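Local coordinates for putative cell invasion protein with MAC/Perforin domain (Bacteroides thetaiotaomicron VPI-5482, PDB 3KK7) that probably acts on membranes as a member of the membrane-attack complex/perforin (MACPF) family, although its precise role in this gut symbiont remains unestablished, at residues I23-N28 with L449-D454; G220-L225 with I318-W323; Y251-K256 with G270-G275; E373-E378 with N401-D406. All blocks are in the same frame, centred on the assembly; numbering follows the deposited sequence.

Contact 1: I23-N28 with L449-D454; sequences ILQERN and LKIKAD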
# COMPACT_ATOMS: atom_id res chain seq x y z
N ILE A 23 18.79 0.97 -31.73
CA ILE A 23 18.02 2.20 -31.63
C ILE A 23 17.48 2.59 -33.00
O ILE A 23 18.22 2.58 -33.98
CB ILE A 23 18.87 3.39 -31.12
CG1 ILE A 23 19.50 3.09 -29.76
CG2 ILE A 23 17.99 4.63 -31.04
CD1 ILE A 23 20.01 4.35 -29.02
N LEU A 24 16.21 2.94 -33.08
CA LEU A 24 15.64 3.48 -34.31
C LEU A 24 15.48 5.00 -34.23
O LEU A 24 15.42 5.68 -35.26
CB LEU A 24 14.30 2.82 -34.67
CG LEU A 24 14.31 1.30 -34.97
CD1 LEU A 24 13.06 0.91 -35.77
CD2 LEU A 24 15.58 0.86 -35.69
N GLN A 25 15.42 5.53 -33.01
CA GLN A 25 15.36 6.98 -32.80
C GLN A 25 16.03 7.30 -31.47
O GLN A 25 15.66 6.74 -30.44
CB GLN A 25 13.91 7.48 -32.83
CG GLN A 25 13.67 8.85 -32.16
CD GLN A 25 12.26 9.42 -32.41
OE1 GLN A 25 11.93 9.81 -33.52
NE2 GLN A 25 11.43 9.48 -31.36
N GLU A 26 17.04 8.17 -31.50
CA GLU A 26 17.65 8.67 -30.26
C GLU A 26 16.57 9.52 -29.59
O GLU A 26 15.76 10.15 -30.28
CB GLU A 26 18.88 9.56 -30.53
CG GLU A 26 20.03 8.94 -31.38
CD GLU A 26 21.08 8.18 -30.56
OE1 GLU A 26 20.71 7.22 -29.83
OE2 GLU A 26 22.28 8.55 -30.66
N ARG A 27 16.55 9.56 -28.26
CA ARG A 27 15.68 10.51 -27.59
C ARG A 27 16.07 11.92 -28.06
O ARG A 27 17.25 12.29 -28.01
CB ARG A 27 15.82 10.41 -26.07
CG ARG A 27 15.08 11.50 -25.28
CD ARG A 27 15.27 11.30 -23.77
NE ARG A 27 14.70 12.41 -23.01
CZ ARG A 27 13.41 12.59 -22.80
NH1 ARG A 27 12.52 11.72 -23.25
NH2 ARG A 27 13.00 13.65 -22.12
N ASN A 28 15.09 12.68 -28.55
CA ASN A 28 15.35 14.04 -28.97
C ASN A 28 16.15 14.79 -27.89
O ASN A 28 15.71 14.94 -26.74
CB ASN A 28 14.06 14.77 -29.29
CG ASN A 28 14.30 16.13 -29.91
OD1 ASN A 28 14.94 16.99 -29.31
ND2 ASN A 28 13.78 16.33 -31.11
N LEU A 449 10.72 10.36 -27.78
CA LEU A 449 11.55 9.62 -26.84
C LEU A 449 12.33 8.54 -27.59
O LEU A 449 12.12 8.31 -28.77
CB LEU A 449 10.70 9.03 -25.71
CG LEU A 449 9.29 8.47 -25.96
CD1 LEU A 449 9.24 7.39 -27.06
CD2 LEU A 449 8.74 7.94 -24.62
N LYS A 450 13.27 7.91 -26.89
CA LYS A 450 14.03 6.80 -27.43
C LYS A 450 13.06 5.73 -27.93
O LYS A 450 12.21 5.27 -27.18
CB LYS A 450 14.95 6.23 -26.34
CG LYS A 450 15.96 5.14 -26.78
CD LYS A 450 16.39 4.20 -25.61
CE LYS A 450 17.47 4.78 -24.67
NZ LYS A 450 17.73 3.85 -23.52
N ILE A 451 13.15 5.40 -29.21
CA ILE A 451 12.45 4.26 -29.79
C ILE A 451 13.54 3.26 -30.18
O ILE A 451 14.55 3.63 -30.81
CB ILE A 451 11.63 4.66 -31.04
CG1 ILE A 451 10.66 5.78 -30.71
CG2 ILE A 451 10.90 3.44 -31.62
CD1 ILE A 451 9.84 6.24 -31.88
N LYS A 452 13.35 2.01 -29.77
CA LYS A 452 14.28 0.95 -30.12
C LYS A 452 13.50 -0.26 -30.57
O LYS A 452 12.30 -0.33 -30.35
CB LYS A 452 15.21 0.62 -28.95
CG LYS A 452 14.54 0.54 -27.58
CD LYS A 452 15.29 -0.43 -26.64
CE LYS A 452 15.51 0.14 -25.23
NZ LYS A 452 15.77 -0.95 -24.22
N ALA A 453 14.18 -1.18 -31.24
CA ALA A 453 13.57 -2.41 -31.69
C ALA A 453 14.48 -3.54 -31.26
O ALA A 453 15.66 -3.30 -31.01
CB ALA A 453 13.39 -2.41 -33.21
N ASP A 454 13.94 -4.75 -31.14
CA ASP A 454 14.75 -5.89 -30.75
C ASP A 454 14.07 -7.18 -31.12
O ASP A 454 13.17 -7.62 -30.44
CB ASP A 454 15.03 -5.87 -29.25
CG ASP A 454 16.13 -6.85 -28.84
OD1 ASP A 454 16.39 -7.85 -29.54
OD2 ASP A 454 16.75 -6.60 -27.78
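L24 and Q25 both give their backbone N-H to the carbonyl of I451, the signature of a classic beta bulge in an antiparallel pair. L24 N lies 2.9 Å and Q25 N 3.0 Å from I451 O, both approaching from the same face of its carbonyl plane; I451 N answers with a bond to Q25 O. The extra residue shifts the register by one between I23 and Q25, where the chain turns a corner.

The side-chain hydrogen bond across the contact comes from Q25. CG is anti to the backbone N (chi1 160°), and the extended chain carries NE2 to L449 O at 2.9 Å, nearly straight at 172°. NE2 also reaches Y447 O, while OE1 bonds S444, so the amide is used at both ends; an alanine here would probably deprive L449 O of this donor and leave I451 CD1 less covered. R27 turns its guanidinium to the carbonyls of P32, D511 and A512.

In packing, the I451 CD1 methyl lies against the Q25 amide, 3.6 Å from NE2. The apolar pair is L24 CD1 with A453 CB at 4.2 Å, a branched aliphatic chain over a small methyl; both residues also touch helix 429-443.

Directional bonds to main-chain carbonyls therefore fix this N-terminal segment onto the D2-family sheet.

Contact 2: G220-L225 with I318-W323; sequences GRASAL and IDLTPW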
# COMPACT_ATOMS: atom_id res chain seq x y z
N GLY A 220 -8.89 5.19 24.73
CA GLY A 220 -7.54 5.11 25.31
C GLY A 220 -7.07 3.65 25.30
O GLY A 220 -7.87 2.76 25.31
N ARG A 221 -5.77 3.41 25.28
CA ARG A 221 -5.25 2.04 25.28
C ARG A 221 -3.91 1.97 25.98
O ARG A 221 -3.09 2.86 25.78
CB ARG A 221 -5.05 1.55 23.86
CG ARG A 221 -4.31 0.22 23.68
CD ARG A 221 -4.29 -0.15 22.20
NE ARG A 221 -3.75 -1.48 21.94
CZ ARG A 221 -3.61 -2.00 20.73
NH1 ARG A 221 -3.97 -1.32 19.65
NH2 ARG A 221 -3.10 -3.21 20.58
N ALA A 222 -3.69 0.94 26.79
CA ALA A 222 -2.35 0.64 27.26
C ALA A 222 -1.91 -0.62 26.52
O ALA A 222 -2.67 -1.57 26.39
CB ALA A 222 -2.30 0.46 28.75
N SER A 223 -0.69 -0.59 26.00
CA SER A 223 -0.13 -1.64 25.18
C SER A 223 1.18 -2.02 25.81
O SER A 223 1.99 -1.17 26.11
CB SER A 223 0.17 -1.08 23.80
OG SER A 223 0.81 -2.06 23.01
N ALA A 224 1.37 -3.31 26.04
CA ALA A 224 2.56 -3.83 26.70
C ALA A 224 3.12 -4.97 25.85
O ALA A 224 2.35 -5.84 25.41
CB ALA A 224 2.22 -4.33 28.10
N LEU A 225 4.43 -4.96 25.63
CA LEU A 225 5.12 -6.05 24.97
C LEU A 225 5.98 -6.75 26.00
O LEU A 225 6.50 -6.10 26.91
CB LEU A 225 5.99 -5.55 23.82
CG LEU A 225 5.28 -4.66 22.81
CD1 LEU A 225 6.30 -4.05 21.89
CD2 LEU A 225 4.25 -5.47 22.06
N ILE A 318 4.09 -0.45 37.47
CA ILE A 318 3.61 0.85 37.10
C ILE A 318 2.13 0.95 37.38
O ILE A 318 1.37 0.08 36.93
CB ILE A 318 3.79 1.10 35.63
CG1 ILE A 318 5.23 0.77 35.20
CG2 ILE A 318 3.40 2.54 35.30
CD1 ILE A 318 5.47 0.89 33.67
N ASP A 319 1.72 2.01 38.08
CA ASP A 319 0.32 2.31 38.37
C ASP A 319 -0.23 3.14 37.21
O ASP A 319 0.22 4.26 37.00
CB ASP A 319 0.23 3.11 39.69
CG ASP A 319 -1.21 3.43 40.11
OD1 ASP A 319 -2.15 2.65 39.83
OD2 ASP A 319 -1.38 4.49 40.77
N LEU A 320 -1.19 2.59 36.46
CA LEU A 320 -1.84 3.36 35.41
C LEU A 320 -3.18 3.97 35.88
O LEU A 320 -3.96 4.46 35.06
CB LEU A 320 -2.03 2.52 34.15
CG LEU A 320 -0.71 2.07 33.49
CD1 LEU A 320 -0.97 0.99 32.43
CD2 LEU A 320 0.03 3.26 32.92
N THR A 321 -3.43 3.98 37.19
CA THR A 321 -4.73 4.44 37.67
C THR A 321 -5.02 5.88 37.24
O THR A 321 -6.06 6.12 36.66
CB THR A 321 -4.93 4.20 39.18
OG1 THR A 321 -4.80 2.79 39.43
CG2 THR A 321 -6.31 4.66 39.63
N PRO A 322 -4.08 6.83 37.45
CA PRO A 322 -4.33 8.20 36.98
C PRO A 322 -4.62 8.27 35.49
O PRO A 322 -5.53 9.00 35.08
CB PRO A 322 -3.03 8.94 37.30
CG PRO A 322 -2.44 8.15 38.42
CD PRO A 322 -2.77 6.71 38.10
N TRP A 323 -3.86 7.52 34.70
CA TRP A 323 -4.10 7.50 33.26
C TRP A 323 -5.50 6.94 32.93
O TRP A 323 -6.22 7.49 32.08
CB TRP A 323 -3.02 6.70 32.54
CG TRP A 323 -3.33 6.50 31.14
CD1 TRP A 323 -3.13 7.38 30.11
CD2 TRP A 323 -3.95 5.35 30.57
NE1 TRP A 323 -3.57 6.83 28.93
CE2 TRP A 323 -4.08 5.58 29.19
CE3 TRP A 323 -4.39 4.14 31.09
CZ2 TRP A 323 -4.64 4.65 28.33
CZ3 TRP A 323 -4.94 3.22 30.25
CH2 TRP A 323 -5.06 3.48 28.87
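Strand 220-225 runs past I318-W323 without pairing with it: the CA atoms of A222 and L320 are 8.6 Å apart, and those of G220 and W323 9.0 Å. Within the second segment, strand 318-319 gives way to the first turn of helix 321-326, and L320 and W323 both point toward strand 220-230.

W323 crosses the gap. Its CG is anti to the backbone N (chi1 172°), which sends the six-membered ring forward until CH2 lies 3.5 Å from R221 C. R221 N sits in the ring plane, at the edge, near CZ2. G220 suits this place because a beta carbon there would fall tightly against CZ2. A222 offers just a methyl, its CB being 3.9 Å from L320 CD1 and 4.1 Å from W323 CH2; this small group meets both the leucine and the indole.

At the helix start, T321 OG1 donates to D319 OD1 at 2.7 Å, arriving on the syn side of the carboxylate. W323 NE1 bonds G299 O, and R221, turned away, gives NH1 to I69 O and I336 O.

With these polar groups served elsewhere, the buried contact between strand 220-230 and the start of helix 321-326, with its N-cap residue L320, rests on van der Waals packing: the indole's benzene ring against main chain, and A222 against L320 and W323.

Contact 3: Y251-K256 with G270-G275; sequences YEWKNK and GNLSIG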
# COMPACT_ATOMS: atom_id res chain seq x y z
N TYR A 251 -0.85 -8.22 35.38
CA TYR A 251 -1.51 -6.93 35.43
C TYR A 251 -2.75 -7.05 36.26
O TYR A 251 -3.19 -8.13 36.55
CB TYR A 251 -1.79 -6.42 34.02
CG TYR A 251 -2.97 -7.04 33.38
CD1 TYR A 251 -2.86 -8.24 32.69
CD2 TYR A 251 -4.23 -6.44 33.47
CE1 TYR A 251 -3.95 -8.84 32.10
CE2 TYR A 251 -5.34 -7.03 32.88
CZ TYR A 251 -5.20 -8.24 32.20
OH TYR A 251 -6.28 -8.83 31.61
N GLU A 252 -3.29 -5.91 36.67
CA GLU A 252 -4.51 -5.92 37.44
C GLU A 252 -5.43 -4.80 36.98
O GLU A 252 -5.05 -3.64 36.95
CB GLU A 252 -4.20 -5.79 38.93
CG GLU A 252 -5.29 -6.39 39.79
CD GLU A 252 -5.07 -6.15 41.27
OE1 GLU A 252 -5.14 -4.98 41.68
OE2 GLU A 252 -4.85 -7.14 42.00
N TRP A 253 -6.65 -5.16 36.61
CA TRP A 253 -7.70 -4.20 36.34
C TRP A 253 -8.86 -4.50 37.31
O TRP A 253 -9.65 -5.41 37.06
CB TRP A 253 -8.15 -4.26 34.87
CG TRP A 253 -8.87 -3.03 34.37
CD1 TRP A 253 -9.34 -1.99 35.12
CD2 TRP A 253 -9.24 -2.74 33.02
NE1 TRP A 253 -9.95 -1.06 34.32
CE2 TRP A 253 -9.91 -1.49 33.02
CE3 TRP A 253 -9.06 -3.40 31.80
CZ2 TRP A 253 -10.40 -0.90 31.87
CZ3 TRP A 253 -9.55 -2.81 30.65
CH2 TRP A 253 -10.20 -1.56 30.69
N LYS A 254 -8.90 -3.80 38.45
CA LYS A 254 -10.01 -3.92 39.40
C LYS A 254 -11.16 -3.04 38.96
O LYS A 254 -10.94 -1.87 38.64
CB LYS A 254 -9.63 -3.43 40.79
CG LYS A 254 -8.61 -4.25 41.54
CD LYS A 254 -8.79 -4.05 43.07
CE LYS A 254 -7.46 -3.99 43.79
NZ LYS A 254 -6.81 -2.67 43.53
N ASN A 255 -12.38 -3.57 38.96
CA ASN A 255 -13.59 -2.77 38.67
C ASN A 255 -13.54 -2.13 37.27
O ASN A 255 -13.65 -0.91 37.14
CB ASN A 255 -13.81 -1.67 39.75
CG ASN A 255 -13.47 -2.15 41.17
OD1 ASN A 255 -14.18 -2.98 41.76
ND2 ASN A 255 -12.39 -1.61 41.74
N LYS A 256 -13.40 -2.95 36.22
CA LYS A 256 -13.15 -2.45 34.85
C LYS A 256 -14.39 -1.80 34.19
O LYS A 256 -14.88 -2.26 33.15
CB LYS A 256 -12.48 -3.53 33.96
CG LYS A 256 -13.40 -4.60 33.32
CD LYS A 256 -12.69 -5.96 33.10
CE LYS A 256 -11.61 -5.93 32.03
NZ LYS A 256 -12.09 -6.27 30.65
N GLY A 270 -12.00 2.63 38.95
CA GLY A 270 -11.19 1.42 38.75
C GLY A 270 -9.69 1.65 38.93
O GLY A 270 -9.21 2.78 38.75
N ASN A 271 -8.95 0.60 39.29
CA ASN A 271 -7.50 0.68 39.47
C ASN A 271 -6.84 -0.16 38.41
O ASN A 271 -7.30 -1.26 38.13
CB ASN A 271 -7.08 0.16 40.85
CG ASN A 271 -6.89 1.27 41.88
OD1 ASN A 271 -5.75 1.52 42.32
ND2 ASN A 271 -7.98 1.94 42.27
N LEU A 272 -5.78 0.35 37.82
CA LEU A 272 -5.06 -0.37 36.77
C LEU A 272 -3.54 -0.35 37.01
O LEU A 272 -2.94 0.71 37.24
CB LEU A 272 -5.41 0.20 35.38
CG LEU A 272 -4.71 -0.46 34.18
CD1 LEU A 272 -5.17 -1.89 34.05
CD2 LEU A 272 -4.93 0.32 32.90
N SER A 273 -2.92 -1.52 36.96
CA SER A 273 -1.48 -1.57 37.12
C SER A 273 -0.94 -2.75 36.39
O SER A 273 -1.62 -3.76 36.24
CB SER A 273 -1.08 -1.67 38.58
OG SER A 273 -1.54 -2.88 39.15
N ILE A 274 0.31 -2.61 35.94
CA ILE A 274 1.04 -3.69 35.28
C ILE A 274 2.26 -4.01 36.15
O ILE A 274 2.79 -3.11 36.81
CB ILE A 274 1.44 -3.30 33.87
CG1 ILE A 274 2.03 -4.47 33.11
CG2 ILE A 274 2.43 -2.15 33.89
CD1 ILE A 274 2.25 -4.14 31.63
N GLY A 275 2.68 -5.27 36.15
CA GLY A 275 3.77 -5.76 37.00
C GLY A 275 3.23 -6.75 38.01
O GLY A 275 2.07 -6.68 38.38
O HOH W 1 -4.71 -2.37 39.85
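Y251-K256 and G270-G275 form an antiparallel pair, with Y251 facing I274 and W253 facing L272 at the non-hydrogen-bonded positions. They supply two strands of a three-stranded sheet, lying in the chain between strands 220-230 and 288-298 and completed by strand 318-319. In MACPF proteins this place typically holds one of the segments thought to unfurl into membrane-spanning hairpins; the same may be true here.

Within each hydrogen-bonded pair, the two residues satisfy each other's N-H and C=O. E252 N gives to S273 O at 2.8 Å, and S273 N returns the bond to E252 O at 3.0 Å. One step on, K254 N meets N271 O at 3.0 Å, while N271 N reaches K254 O at 3.2 Å. E252 O takes more than this amide: L272 CA brings a C-H to within 3.3 Å, and a water donates to it. That water also donates to E252 OE1 and accepts from S273 OG, linking polar side chains that suit the exposed face. K254 NZ forms a salt bridge with E252 OE1 at 3.4 Å. On the far edge of the second strand, L272 N is taken by T321 OG1, and backbone bonds join L272 to L320 and I274 to I318. The strand ends at G275, whose positive phi (114°) would drive a beta carbon into the preceding carbonyl O, so glycine suits the place.

The other face is largely apolar; Y251 and W253 rest on strands 157-173 and 93-108, I274 on strand 288-298. The W253 indole lies between two aliphatic groups: K256 CB covers one face, and over the opposite one L272 CD1 makes a CH-pi contact 4.3 Å from the centroid of the five-membered ring.

Contact 4: E373-E378 with N401-D406; sequences EEPYIE and NTRQGD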
# COMPACT_ATOMS: atom_id res chain seq x y z
N GLU A 373 11.92 6.72 -14.03
CA GLU A 373 13.00 6.55 -15.01
C GLU A 373 12.61 7.06 -16.42
O GLU A 373 11.50 7.54 -16.62
CB GLU A 373 13.40 5.08 -15.07
CG GLU A 373 14.09 4.56 -13.82
CD GLU A 373 14.35 3.03 -13.84
OE1 GLU A 373 14.42 2.40 -14.93
OE2 GLU A 373 14.46 2.44 -12.73
N GLU A 374 13.55 6.98 -17.36
CA GLU A 374 13.32 7.45 -18.73
C GLU A 374 12.33 6.53 -19.41
O GLU A 374 12.53 5.32 -19.41
CB GLU A 374 14.62 7.47 -19.55
CG GLU A 374 14.47 7.97 -21.03
CD GLU A 374 15.78 7.92 -21.84
OE1 GLU A 374 16.86 7.75 -21.23
OE2 GLU A 374 15.71 8.04 -23.09
N PRO A 375 11.26 7.09 -19.99
CA PRO A 375 10.39 6.28 -20.82
C PRO A 375 10.93 6.07 -22.25
O PRO A 375 11.81 6.80 -22.71
CB PRO A 375 9.09 7.07 -20.83
CG PRO A 375 9.46 8.43 -20.54
CD PRO A 375 10.67 8.40 -19.69
N TYR A 376 10.39 5.07 -22.94
CA TYR A 376 10.84 4.70 -24.27
C TYR A 376 9.89 3.69 -24.86
O TYR A 376 9.26 2.94 -24.13
CB TYR A 376 12.25 4.08 -24.22
CG TYR A 376 12.37 2.84 -23.36
CD1 TYR A 376 12.13 1.58 -23.89
CD2 TYR A 376 12.75 2.94 -22.03
CE1 TYR A 376 12.25 0.42 -23.10
CE2 TYR A 376 12.88 1.81 -21.23
CZ TYR A 376 12.62 0.55 -21.77
OH TYR A 376 12.75 -0.56 -20.97
N ILE A 377 9.80 3.66 -26.18
CA ILE A 377 9.02 2.67 -26.89
C ILE A 377 9.99 1.61 -27.38
O ILE A 377 11.00 1.94 -27.98
CB ILE A 377 8.33 3.29 -28.09
CG1 ILE A 377 7.34 4.36 -27.63
CG2 ILE A 377 7.64 2.19 -28.90
CD1 ILE A 377 6.60 5.06 -28.76
N GLU A 378 9.69 0.34 -27.10
CA GLU A 378 10.48 -0.76 -27.64
C GLU A 378 9.57 -1.55 -28.60
O GLU A 378 8.45 -1.94 -28.24
CB GLU A 378 11.05 -1.65 -26.53
CG GLU A 378 10.02 -2.29 -25.57
CD GLU A 378 10.64 -3.06 -24.42
OE1 GLU A 378 11.75 -3.61 -24.63
OE2 GLU A 378 10.03 -3.14 -23.32
N ASN A 401 7.23 1.89 -22.53
CA ASN A 401 7.70 1.74 -21.15
C ASN A 401 7.50 3.08 -20.45
O ASN A 401 8.09 4.08 -20.88
CB ASN A 401 9.17 1.30 -21.08
CG ASN A 401 9.34 -0.23 -21.26
OD1 ASN A 401 9.89 -0.91 -20.39
ND2 ASN A 401 8.86 -0.76 -22.39
N THR A 402 6.68 3.09 -19.39
CA THR A 402 6.35 4.33 -18.68
C THR A 402 7.46 4.72 -17.72
O THR A 402 8.41 3.98 -17.54
CB THR A 402 5.02 4.19 -17.90
OG1 THR A 402 5.18 3.30 -16.78
CG2 THR A 402 3.91 3.68 -18.82
N ARG A 403 7.33 5.87 -17.09
CA ARG A 403 8.27 6.33 -16.09
C ARG A 403 8.41 5.35 -14.92
O ARG A 403 9.49 5.20 -14.31
CB ARG A 403 7.81 7.67 -15.51
CG ARG A 403 7.89 8.85 -16.46
CD ARG A 403 7.67 10.15 -15.68
NE ARG A 403 6.30 10.26 -15.20
CZ ARG A 403 5.89 11.00 -14.17
NH1 ARG A 403 4.60 10.99 -13.83
NH2 ARG A 403 6.73 11.73 -13.46
N GLN A 404 7.29 4.71 -14.62
CA GLN A 404 7.16 3.82 -13.47
C GLN A 404 7.70 2.46 -13.86
O GLN A 404 7.89 1.59 -13.01
CB GLN A 404 5.69 3.74 -13.05
CG GLN A 404 5.02 5.07 -12.63
CD GLN A 404 4.61 6.03 -13.79
OE1 GLN A 404 4.49 5.62 -14.96
NE2 GLN A 404 4.41 7.31 -13.46
N GLY A 405 7.94 2.27 -15.15
CA GLY A 405 8.49 1.01 -15.67
C GLY A 405 7.43 -0.02 -16.01
O GLY A 405 7.70 -1.21 -16.04
N ASP A 406 6.22 0.44 -16.30
CA ASP A 406 5.14 -0.43 -16.75
C ASP A 406 5.31 -0.58 -18.25
O ASP A 406 5.82 0.32 -18.88
CB ASP A 406 3.78 0.22 -16.43
CG ASP A 406 3.70 0.73 -15.01
OD1 ASP A 406 3.92 -0.07 -14.06
OD2 ASP A 406 3.41 1.94 -14.85
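E373 opens the contact by giving its backbone N to R403 O at 2.9 Å. Its own O receives the CA-H of R403, whose guanidinium leads away to Y197 O, W35 O and the C-terminal carboxylate of L541. P375, a residue with no N-H to satisfy, lays its CB 3.2 Å from N401 O.

Y376 is paired with N401 through both backbone bonds, N401 N to Y376 O being the shorter at 2.8 Å. This pair closes the base of the beta hairpin made by strands 376-386 and 392-401; beyond it, a type I turn from T402 to G405 leads into strand 407-411. CG of Y376 lies between the backbone N and the carbonyl carbon (chi1 59°), which folds the ring across N401. N401 CB lies 3.7 Å from the ring centroid in a CH-pi contact, and the amide stacks on the ring with the planes 17° apart. The ring also makes a cation-pi contact with K452, and an alanine here would probably uncover the N401 amide and leave that lysine without its aromatic partner.

E378 ends the walk: N401 ND2 donates to OE2 at 2.8 Å from above the carboxylate plane, and salt bridges to K407 and K457 hold the two carboxylate oxygens.

The contacts fall into two pairs at opposite sides of the chain's centre. Contacts 1 and 4 have centres 12 Å apart and share one sheet: strand 450-454 lies beside strand 376-386, with K452 N 3.0 Å from I377 O. Contacts 2 and 3 are likewise adjacent, centres 9 Å apart, because strand 318-319 borders strand 271-274 and L320 N comes 2.7 Å from L272 O. Between the pairs the centres stand 52 to 71 Å apart, and nothing touches. Contact 1 closes a loop of 420 residues that encloses the other three, so the chain's beginning returns to the D2-family sheet while contacts 2 and 3 stay within the MACPF range.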